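PDB 6SXT: alpha-L-arabinofuranosidase B from Aspergillus kawachii, which hydrolyses terminal non-reducing alpha-L-arabinofuranosyl residues from arabinoxylan, L-arabinan and arabinogalactan side chains during the breakdown of plant hemicellulose. Local coordinates for residues R443-N457 with Q461-F475. Sequence-based numbering, arbitrary orientation.
Sequences RYFRHYENVLYAASN and QTFDSKTSFNNDVSF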
ATOM      1  N   ARG A 443       6.424   4.047  -9.185  1.00 16.83           N
ATOM      2  CA  ARG A 443       7.651   4.002 -10.020  1.00 16.78           C
ATOM      3  C   ARG A 443       7.542   3.006 -11.147  1.00 17.04           C
ATOM      4  O   ARG A 443       6.885   1.976 -11.027  1.00 17.23           O
ATOM      5  CB  ARG A 443       8.824   3.695  -9.108  1.00 16.21           C
ATOM      6  CG  ARG A 443       9.130   4.820  -8.122  1.00 17.78           C
ATOM      7  CD  ARG A 443      10.225   4.477  -7.126  1.00 18.85           C
ATOM      8  NE  ARG A 443      10.479   5.643  -6.296  1.00 19.64           N
ATOM      9  CZ  ARG A 443      11.220   6.701  -6.641  1.00 22.25           C
ATOM     10  NH1 ARG A 443      11.882   6.713  -7.771  1.00 20.02           N
ATOM     11  NH2 ARG A 443      11.258   7.769  -5.858  1.00 23.63           N
ATOM     12  N   TYR A 444       8.244   3.347 -12.228  1.00 16.43           N
ATOM     13  CA  TYR A 444       8.206   2.658 -13.506  1.00 16.20           C
ATOM     14  C   TYR A 444       9.612   2.486 -14.055  1.00 16.92           C
ATOM     15  O   TYR A 444      10.457   3.327 -13.779  1.00 18.00           O
ATOM     16  CB  TYR A 444       7.445   3.490 -14.540  1.00 17.10           C
ATOM     17  CG  TYR A 444       5.955   3.606 -14.296  1.00 17.17           C
ATOM     18  CD1 TYR A 444       5.454   4.513 -13.409  1.00 17.34           C
ATOM     19  CD2 TYR A 444       5.074   2.796 -14.988  1.00 17.37           C
ATOM     20  CE1 TYR A 444       4.097   4.540 -13.126  1.00 18.47           C
ATOM     21  CE2 TYR A 444       3.713   2.862 -14.771  1.00 18.33           C
ATOM     22  CZ  TYR A 444       3.235   3.760 -13.853  1.00 18.17           C
ATOM     23  OH  TYR A 444       1.860   3.835 -13.632  1.00 19.35           O
ATOM     24  N   PHE A 445       9.819   1.421 -14.821  1.00 18.89           N
ATOM     25  CA  PHE A 445      11.031   1.389 -15.704  1.00 18.07           C
ATOM     26  C   PHE A 445      11.140   2.752 -16.387  1.00 18.25           C
ATOM     27  O   PHE A 445      10.169   3.171 -17.054  1.00 18.53           O
ATOM     28  CB  PHE A 445      10.970   0.349 -16.813  1.00 19.76           C
ATOM     29  CG  PHE A 445      11.406  -1.063 -16.499  1.00 19.40           C
ATOM     30  CD1 PHE A 445      11.092  -1.726 -15.328  1.00 17.82           C
ATOM     31  CD2 PHE A 445      12.170  -1.744 -17.440  1.00 19.26           C
ATOM     32  CE1 PHE A 445      11.458  -3.044 -15.120  1.00 17.75           C
ATOM     33  CE2 PHE A 445      12.551  -3.050 -17.234  1.00 19.78           C
ATOM     34  CZ  PHE A 445      12.224  -3.688 -16.069  1.00 19.80           C
ATOM     35  N   ARG A 446      12.277   3.425 -16.270  1.00 17.14           N
ATOM     36  CA  ARG A 446      12.455   4.765 -16.860  1.00 17.99           C
ATOM     37  C   ARG A 446      13.927   4.921 -17.248  1.00 18.40           C
ATOM     38  O   ARG A 446      14.783   4.748 -16.358  1.00 19.43           O
ATOM     39  CB  ARG A 446      12.033   5.867 -15.872  1.00 19.11           C
ATOM     40  CG  ARG A 446      12.008   7.279 -16.473  1.00 18.57           C
ATOM     41  CD  ARG A 446      13.293   8.097 -16.208  1.00 19.67           C
ATOM     42  NE  ARG A 446      13.168   9.285 -17.034  1.00 20.03           N
ATOM     43  CZ  ARG A 446      12.512  10.389 -16.667  1.00 22.14           C
ATOM     44  NH1 ARG A 446      12.172  10.580 -15.409  1.00 21.55           N
ATOM     45  NH2 ARG A 446      12.282  11.323 -17.580  1.00 23.83           N
ATOM     46  N   HIS A 447      14.185   5.253 -18.515  1.00 19.52           N
ATOM     47  CA  HIS A 447      15.578   5.548 -18.951  1.00 20.02           C
ATOM     48  C   HIS A 447      15.875   7.035 -18.694  1.00 20.65           C
ATOM     49  O   HIS A 447      15.029   7.932 -18.930  1.00 21.21           O
ATOM     50  CB  HIS A 447      15.896   5.051 -20.362  1.00 20.88           C
ATOM     51  CG  HIS A 447      15.155   5.749 -21.427  1.00 20.25           C
ATOM     52  ND1 HIS A 447      15.656   6.922 -21.959  1.00 21.70           N
ATOM     53  CD2 HIS A 447      13.945   5.535 -22.002  1.00 22.42           C
ATOM     54  CE1 HIS A 447      14.811   7.357 -22.863  1.00 22.42           C
ATOM     55  NE2 HIS A 447      13.744   6.553 -22.889  1.00 22.13           N
ATOM     56  N   TYR A 448      17.063   7.281 -18.167  1.00 21.21           N
ATOM     57  CA  TYR A 448      17.553   8.628 -17.830  1.00 21.43           C
ATOM     58  C   TYR A 448      19.081   8.612 -18.035  1.00 21.13           C
ATOM     59  O   TYR A 448      19.785   7.865 -17.351  1.00 22.88           O
ATOM     60  CB  TYR A 448      17.160   9.024 -16.405  1.00 21.60           C
ATOM     61  CG  TYR A 448      17.508  10.444 -16.050  1.00 21.07           C
ATOM     62  CD1 TYR A 448      16.640  11.477 -16.330  1.00 24.00           C
ATOM     63  CD2 TYR A 448      18.712  10.726 -15.439  1.00 24.65           C
ATOM     64  CE1 TYR A 448      16.959  12.785 -15.982  1.00 25.53           C
ATOM     65  CE2 TYR A 448      19.044  12.025 -15.091  1.00 28.20           C
ATOM     66  CZ  TYR A 448      18.162  13.049 -15.375  1.00 28.68           C
ATOM     67  OH  TYR A 448      18.482  14.332 -15.038  1.00 33.16           O
ATOM     68  N   GLU A 449      19.517   9.444 -18.979  1.00 23.41           N
ATOM     69  CA  GLU A 449      20.934   9.461 -19.470  1.00 24.22           C
ATOM     70  C   GLU A 449      21.319   8.026 -19.864  1.00 23.49           C
ATOM     71  O   GLU A 449      22.427   7.582 -19.528  1.00 24.26           O
ATOM     72  CB  GLU A 449      21.830  10.108 -18.421  1.00 28.94           C
ATOM     73  CG  GLU A 449      21.494  11.585 -18.236  1.00 32.61           C
ATOM     74  CD  GLU A 449      22.414  12.387 -17.337  1.00 40.25           C
ATOM     75  OE1 GLU A 449      23.234  11.808 -16.650  1.00 45.72           O
ATOM     76  OE2 GLU A 449      22.298  13.604 -17.345  1.00 53.83           O
ATOM     77  N   ASN A 450      20.411   7.306 -20.518  1.00 22.29           N
ATOM     78  CA  ASN A 450      20.648   5.951 -21.037  1.00 22.36           C
ATOM     79  C   ASN A 450      20.919   4.920 -19.952  1.00 21.75           C
ATOM     80  O   ASN A 450      21.456   3.859 -20.273  1.00 21.87           O
ATOM     81  CB  ASN A 450      21.788   6.004 -22.076  1.00 23.49           C
ATOM     82  CG  ASN A 450      21.452   6.945 -23.210  1.00 26.92           C
ATOM     83  OD1 ASN A 450      20.296   7.114 -23.574  1.00 26.27           O
ATOM     84  ND2 ASN A 450      22.476   7.490 -23.866  1.00 27.65           N
ATOM     85  N   VAL A 451      20.450   5.141 -18.728  1.00 21.05           N
ATOM     86  CA  VAL A 451      20.522   4.179 -17.613  1.00 19.82           C
ATOM     87  C   VAL A 451      19.077   3.940 -17.128  1.00 21.07           C
ATOM     88  O   VAL A 451      18.259   4.874 -17.227  1.00 21.00           O
ATOM     89  CB  VAL A 451      21.405   4.701 -16.488  1.00 21.08           C
ATOM     90  CG1 VAL A 451      21.459   3.764 -15.305  1.00 22.15           C
ATOM     91  CG2 VAL A 451      22.807   4.988 -17.048  1.00 23.60           C
ATOM     92  N   LEU A 452      18.805   2.723 -16.704  1.00 19.66           N
ATOM     93  CA  LEU A 452      17.421   2.353 -16.257  1.00 18.90           C
ATOM     94  C   LEU A 452      17.281   2.550 -14.761  1.00 20.59           C
ATOM     95  O   LEU A 452      18.060   2.077 -13.975  1.00 19.39           O
ATOM     96  CB  LEU A 452      17.027   0.920 -16.639  1.00 18.31           C
ATOM     97  CG  LEU A 452      16.294   0.731 -17.957  1.00 21.26           C
ATOM     98  CD1 LEU A 452      14.901   1.398 -17.985  1.00 19.92           C
ATOM     99  CD2 LEU A 452      17.084   1.275 -19.150  1.00 22.08           C
ATOM    100  N   TYR A 453      16.138   3.158 -14.397  1.00 19.43           N
ATOM    101  CA  TYR A 453      15.741   3.397 -13.004  1.00 18.03           C
ATOM    102  C   TYR A 453      14.277   2.965 -12.825  1.00 17.46           C
ATOM    103  O   TYR A 453      13.595   2.769 -13.810  1.00 18.28           O
ATOM    104  CB  TYR A 453      15.889   4.875 -12.638  1.00 19.72           C
ATOM    105  CG  TYR A 453      17.301   5.402 -12.785  1.00 19.69           C
ATOM    106  CD1 TYR A 453      18.191   5.268 -11.753  1.00 21.12           C
ATOM    107  CD2 TYR A 453      17.719   5.978 -13.978  1.00 21.86           C
ATOM    108  CE1 TYR A 453      19.503   5.700 -11.887  1.00 23.57           C
ATOM    109  CE2 TYR A 453      19.052   6.382 -14.131  1.00 20.43           C
ATOM    110  CZ  TYR A 453      19.929   6.261 -13.077  1.00 26.18           C
ATOM    111  OH  TYR A 453      21.234   6.706 -13.211  1.00 24.96           O
ATOM    112  N   ALA A 454      13.904   2.809 -11.564  1.00 18.68           N
ATOM    113  CA  ALA A 454      12.475   2.763 -11.174  1.00 18.56           C
ATOM    114  C   ALA A 454      12.137   4.191 -10.734  1.00 16.69           C
ATOM    115  O   ALA A 454      12.469   4.577  -9.621  1.00 18.20           O
ATOM    116  CB  ALA A 454      12.280   1.731 -10.097  1.00 18.62           C
ATOM    117  N   ALA A 455      11.639   4.971 -11.670  1.00 17.97           N
ATOM    118  CA  ALA A 455      11.450   6.432 -11.493  1.00 18.74           C
ATOM    119  C   ALA A 455       9.963   6.743 -11.291  1.00 16.27           C
ATOM    120  O   ALA A 455       9.102   6.113 -11.940  1.00 17.38           O
ATOM    121  CB  ALA A 455      11.933   7.187 -12.700  1.00 19.13           C
ATOM    122  N   SER A 456       9.738   7.774 -10.493  1.00 17.76           N
ATOM    123  CA  SER A 456       8.411   8.399 -10.348  1.00 18.50           C
ATOM    124  C   SER A 456       8.307   9.610 -11.270  1.00 18.32           C
ATOM    125  O   SER A 456       9.311  10.197 -11.680  1.00 20.21           O
ATOM    126  CB  SER A 456       8.110   8.679  -8.915  1.00 18.66           C
ATOM    127  OG  SER A 456       9.050   9.590  -8.341  1.00 18.76           O
ATOM    128  N   ASN A 457       7.066  10.025 -11.535  1.00 18.75           N
ATOM    129  CA  ASN A 457       6.717  11.182 -12.376  1.00 18.15           C
ATOM    130  C   ASN A 457       6.846  12.419 -11.496  1.00 23.06           C
ATOM    131  O   ASN A 457       5.852  12.832 -10.884  1.00 22.44           O
ATOM    132  CB  ASN A 457       5.345  10.976 -13.003  1.00 18.86           C
ATOM    133  CG  ASN A 457       4.911  11.978 -14.057  1.00 20.71           C
ATOM    134  OD1 ASN A 457       3.750  11.947 -14.529  1.00 22.77           O
ATOM    135  ND2 ASN A 457       5.844  12.778 -14.494  1.00 18.88           N
ATOM    136  N   GLN A 461      14.506  12.189  -6.621  1.00 22.76           N
ATOM    137  CA  GLN A 461      15.726  11.710  -7.334  1.00 25.60           C
ATOM    138  C   GLN A 461      15.851  12.524  -8.617  1.00 22.79           C
ATOM    139  O   GLN A 461      14.851  12.866  -9.287  1.00 22.47           O
ATOM    140  CB  GLN A 461      15.671  10.193  -7.562  1.00 25.08           C
ATOM    141  CG  GLN A 461      15.893   9.392  -6.275  1.00 29.25           C
ATOM    142  CD  GLN A 461      14.650   9.098  -5.492  1.00 35.57           C
ATOM    143  OE1 GLN A 461      14.712   8.835  -4.283  1.00 36.64           O
ATOM    144  NE2 GLN A 461      13.513   9.142  -6.173  1.00 31.27           N
ATOM    145  N   THR A 462      17.094  12.702  -9.123  1.00 25.44           N
ATOM    146  CA  THR A 462      17.265  13.415 -10.407  0.50 23.96           C
ATOM    147  C   THR A 462      16.551  12.657 -11.533  1.00 21.08           C
ATOM    148  O   THR A 462      15.976  13.313 -12.398  1.00 23.40           O
ATOM    149  CB  THR A 462      18.751  13.636 -10.719  0.50 26.38           C
ATOM    150  OG1 THR A 462      19.330  12.330 -10.706  0.50 29.71           O
ATOM    151  CG2 THR A 462      19.378  14.581  -9.722  0.50 27.90           C
ATOM    152  N   PHE A 463      16.522  11.323 -11.484  1.00 21.94           N
ATOM    153  CA  PHE A 463      15.940  10.496 -12.562  1.00 21.52           C
ATOM    154  C   PHE A 463      14.400  10.399 -12.420  1.00 19.77           C
ATOM    155  O   PHE A 463      13.794   9.736 -13.245  1.00 22.19           O
ATOM    156  CB  PHE A 463      16.538   9.094 -12.557  1.00 22.46           C
ATOM    157  CG  PHE A 463      16.615   8.413 -11.222  1.00 22.68           C
ATOM    158  CD1 PHE A 463      15.505   7.769 -10.671  1.00 20.96           C
ATOM    159  CD2 PHE A 463      17.796   8.406 -10.485  1.00 21.93           C
ATOM    160  CE1 PHE A 463      15.619   7.114  -9.463  1.00 21.89           C
ATOM    161  CE2 PHE A 463      17.887   7.788  -9.249  1.00 24.03           C
ATOM    162  CZ  PHE A 463      16.804   7.108  -8.737  1.00 23.45           C
ATOM    163  N   ASP A 464      13.827  11.103 -11.455  1.00 20.68           N
ATOM    164  CA  ASP A 464      12.359  11.282 -11.364  1.00 21.60           C
ATOM    165  C   ASP A 464      11.940  12.523 -12.125  1.00 23.14           C
ATOM    166  O   ASP A 464      10.777  12.963 -11.990  1.00 21.97           O
ATOM    167  CB  ASP A 464      11.889  11.418  -9.918  1.00 21.56           C
ATOM    168  CG  ASP A 464      12.187  10.267  -8.978  1.00 19.53           C
ATOM    169  OD1 ASP A 464      12.287   9.125  -9.455  1.00 19.62           O
ATOM    170  OD2 ASP A 464      12.349  10.538  -7.759  1.00 21.96           O
ATOM    171  N   SER A 465      12.794  13.078 -12.996  1.00 22.72           N
ATOM    172  CA  SER A 465      12.398  14.265 -13.791  1.00 22.92           C
ATOM    173  C   SER A 465      11.059  14.086 -14.497  1.00 20.48           C
ATOM    174  O   SER A 465      10.799  13.098 -15.220  1.00 21.32           O
ATOM    175  CB  SER A 465      13.485  14.644 -14.782  1.00 25.14           C
ATOM    176  OG  SER A 465      13.050  15.736 -15.547  1.00 25.33           O
ATOM    177  N   LYS A 466      10.189  15.104 -14.422  1.00 22.65           N
ATOM    178  CA  LYS A 466       8.953  15.085 -15.205  1.00 21.98           C
ATOM    179  C   LYS A 466       9.206  15.254 -16.688  1.00 21.34           C
ATOM    180  O   LYS A 466       8.378  14.843 -17.487  1.00 22.33           O
ATOM    181  CB  LYS A 466       8.011  16.186 -14.708  1.00 23.85           C
ATOM    182  CG  LYS A 466       7.512  15.936 -13.297  1.00 27.11           C
ATOM    183  CD  LYS A 466       6.282  16.786 -13.043  1.00 33.81           C
ATOM    184  CE  LYS A 466       5.343  16.169 -12.050  1.00 37.08           C
ATOM    185  NZ  LYS A 466       4.101  16.937 -12.002  1.00 35.98           N
ATOM    186  N   THR A 467      10.326  15.869 -17.049  1.00 23.57           N
ATOM    187  CA  THR A 467      10.652  16.068 -18.476  1.00 24.24           C
ATOM    188  C   THR A 467      10.764  14.724 -19.175  1.00 20.61           C
ATOM    189  O   THR A 467      11.558  13.908 -18.701  1.00 23.61           O
ATOM    190  CB  THR A 467      11.945  16.866 -18.614  1.00 27.79           C
ATOM    191  OG1 THR A 467      11.699  18.082 -17.932  1.00 30.05           O
ATOM    192  CG2 THR A 467      12.297  17.159 -20.051  1.00 29.09           C
ATOM    193  N   SER A 468       9.947  14.521 -20.177  1.00 21.19           N
ATOM    194  CA  SER A 468       9.968  13.334 -21.065  1.00 21.90           C
ATOM    195  C   SER A 468       9.561  12.083 -20.267  1.00 21.84           C
ATOM    196  O   SER A 468       9.818  10.996 -20.735  1.00 22.34           O
ATOM    197  CB  SER A 468      11.377  13.132 -21.673  1.00 27.55           C
ATOM    198  OG  SER A 468      11.331  12.267 -22.777  1.00 29.16           O
ATOM    199  N   PHE A 469       8.837  12.253 -19.160  1.00 20.73           N
ATOM    200  CA  PHE A 469       8.530  11.088 -18.289  1.00 20.65           C
ATOM    201  C   PHE A 469       7.718  10.083 -19.092  1.00 18.91           C
ATOM    202  O   PHE A 469       8.074   8.887 -19.141  1.00 19.42           O
ATOM    203  CB  PHE A 469       7.799  11.491 -16.997  1.00 21.34           C
ATOM    204  CG  PHE A 469       7.530  10.274 -16.164  1.00 18.27           C
ATOM    205  CD1 PHE A 469       8.475   9.768 -15.299  1.00 20.11           C
ATOM    206  CD2 PHE A 469       6.310   9.628 -16.286  1.00 19.61           C
ATOM    207  CE1 PHE A 469       8.191   8.652 -14.523  1.00 19.35           C
ATOM    208  CE2 PHE A 469       6.046   8.493 -15.516  1.00 20.19           C
ATOM    209  CZ  PHE A 469       6.985   8.013 -14.642  1.00 19.88           C
ATOM    210  N   ASN A 470       6.594  10.486 -19.660  1.00 19.52           N
ATOM    211  CA  ASN A 470       5.689   9.556 -20.341  1.00 18.58           C
ATOM    212  C   ASN A 470       6.474   8.800 -21.430  1.00 19.93           C
ATOM    213  O   ASN A 470       6.283   7.595 -21.587  1.00 20.47           O
ATOM    214  CB  ASN A 470       4.481  10.245 -20.947  1.00 20.05           C
ATOM    215  CG  ASN A 470       3.428  10.619 -19.912  1.00 20.39           C
ATOM    216  OD1 ASN A 470       3.660  10.531 -18.710  1.00 21.77           O
ATOM    217  ND2 ASN A 470       2.276  10.997 -20.451  1.00 23.68           N
ATOM    218  N   ASN A 471       7.265   9.502 -22.240  1.00 20.03           N
ATOM    219  CA  ASN A 471       8.020   8.804 -23.321  1.00 20.49           C
ATOM    220  C   ASN A 471       9.077   7.868 -22.718  1.00 18.54           C
ATOM    221  O   ASN A 471       9.189   6.698 -23.210  1.00 20.50           O
ATOM    222  CB  ASN A 471       8.645   9.840 -24.258  1.00 20.80           C
ATOM    223  CG  ASN A 471       7.623  10.487 -25.154  1.00 20.95           C
ATOM    224  OD1 ASN A 471       6.590   9.910 -25.481  1.00 23.40           O
ATOM    225  ND2 ASN A 471       7.977  11.670 -25.646  1.00 25.40           N
ATOM    226  N   ASP A 472       9.754   8.300 -21.671  1.00 19.39           N
ATOM    227  CA  ASP A 472      10.914   7.584 -21.076  1.00 19.79           C
ATOM    228  C   ASP A 472      10.460   6.352 -20.282  1.00 21.16           C
ATOM    229  O   ASP A 472      11.337   5.555 -19.931  1.00 19.95           O
ATOM    230  CB  ASP A 472      11.776   8.469 -20.202  1.00 20.15           C
ATOM    231  CG  ASP A 472      12.453   9.654 -20.909  1.00 22.31           C
ATOM    232  OD1 ASP A 472      12.324   9.752 -22.177  1.00 24.13           O
ATOM    233  OD2 ASP A 472      13.031  10.451 -20.161  1.00 21.16           O
ATOM    234  N   VAL A 473       9.142   6.175 -20.062  1.00 19.92           N
ATOM    235  CA  VAL A 473       8.623   4.948 -19.404  1.00 18.22           C
ATOM    236  C   VAL A 473       7.818   4.102 -20.381  1.00 18.22           C
ATOM    237  O   VAL A 473       7.173   3.139 -19.931  1.00 18.05           O
ATOM    238  CB  VAL A 473       7.804   5.289 -18.139  1.00 17.42           C
ATOM    239  CG1 VAL A 473       8.584   6.110 -17.150  1.00 17.77           C
ATOM    240  CG2 VAL A 473       6.444   5.911 -18.481  1.00 19.71           C
ATOM    241  N   SER A 474       7.873   4.361 -21.680  1.00 18.17           N
ATOM    242  CA  SER A 474       7.106   3.619 -22.678  1.00 18.26           C
ATOM    243  C   SER A 474       8.089   2.845 -23.559  1.00 18.53           C
ATOM    244  O   SER A 474       9.012   3.497 -24.126  1.00 19.93           O
ATOM    245  CB  SER A 474       6.239   4.538 -23.495  1.00 19.89           C
ATOM    246  OG  SER A 474       5.266   5.194 -22.640  1.00 19.76           O
ATOM    247  N   PHE A 475       7.896   1.554 -23.678  1.00 19.44           N
ATOM    248  CA  PHE A 475       8.807   0.659 -24.448  1.00 20.91           C
ATOM    249  C   PHE A 475       7.995  -0.216 -25.364  1.00 20.00           C
ATOM    250  O   PHE A 475       7.002  -0.820 -24.956  1.00 20.42           O
ATOM    251  CB  PHE A 475       9.639  -0.198 -23.503  1.00 20.34           C
ATOM    252  CG  PHE A 475      10.468   0.623 -22.578  1.00 19.29           C
ATOM    253  CD1 PHE A 475      11.736   1.093 -22.935  1.00 19.95           C
ATOM    254  CD2 PHE A 475       9.973   1.011 -21.342  1.00 18.84           C
ATOM    255  CE1 PHE A 475      12.487   1.840 -22.064  1.00 20.01           C
ATOM    256  CE2 PHE A 475      10.732   1.767 -20.476  1.00 18.61           C
ATOM    257  CZ  PHE A 475      11.990   2.196 -20.819  1.00 20.16           C
TER
HETATM  258  O   HOH W   1       7.967   1.729 -17.812  1.00 19.33           O
HETATM  259  O   HOH W   2      11.230   5.130 -23.984  1.00 19.97           O
HETATM  260  O   HOH W   3       2.499  12.459 -17.221  1.00 19.73           O
HETATM  261  O   HOH W   4       5.750  14.424 -16.638  1.00 26.98           O
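R446 turns its chain beside its own carbonyl carbon (chi1 -172°) and bends it at chi2 (-96°), delivering its guanidinium from the beta hairpin that turns at 448-451 (type I') into the curve of residues 463-472, where D472 receives it, in the beta-trefoil arabinose-binding domain. NH2 donates to D472 OD2 at 2.8 Å in a salt bridge; OD2 lies in the guanidinium plane, while NH2 comes to it on the anti side, tilted out of the carboxylate plane. NH1 is shared between two carbonyls: S465 O, met on a lone pair at 2.9 Å, and F463 O, approached from above the carbonyl plane. The buried charge thus ties the loop 463-467 and the short helix 469-472 to strand 444-448. On D472, CB packs over the face of the H447 imidazole and OD1 is hydrogen-bonded to S468 OG and T340 OG1; H447 and D472 are both substrate-binding residues. Farther along, F463 lies on Y453 as an offset stack with planes 8° apart, while its CA sits over the centre of the Y448 ring. F469 is sandwiched between V473 CG1 and N457. D464 OD1 accepts from both R443 NH1 and, from above the carboxylate plane, S456 N at 3.1 Å.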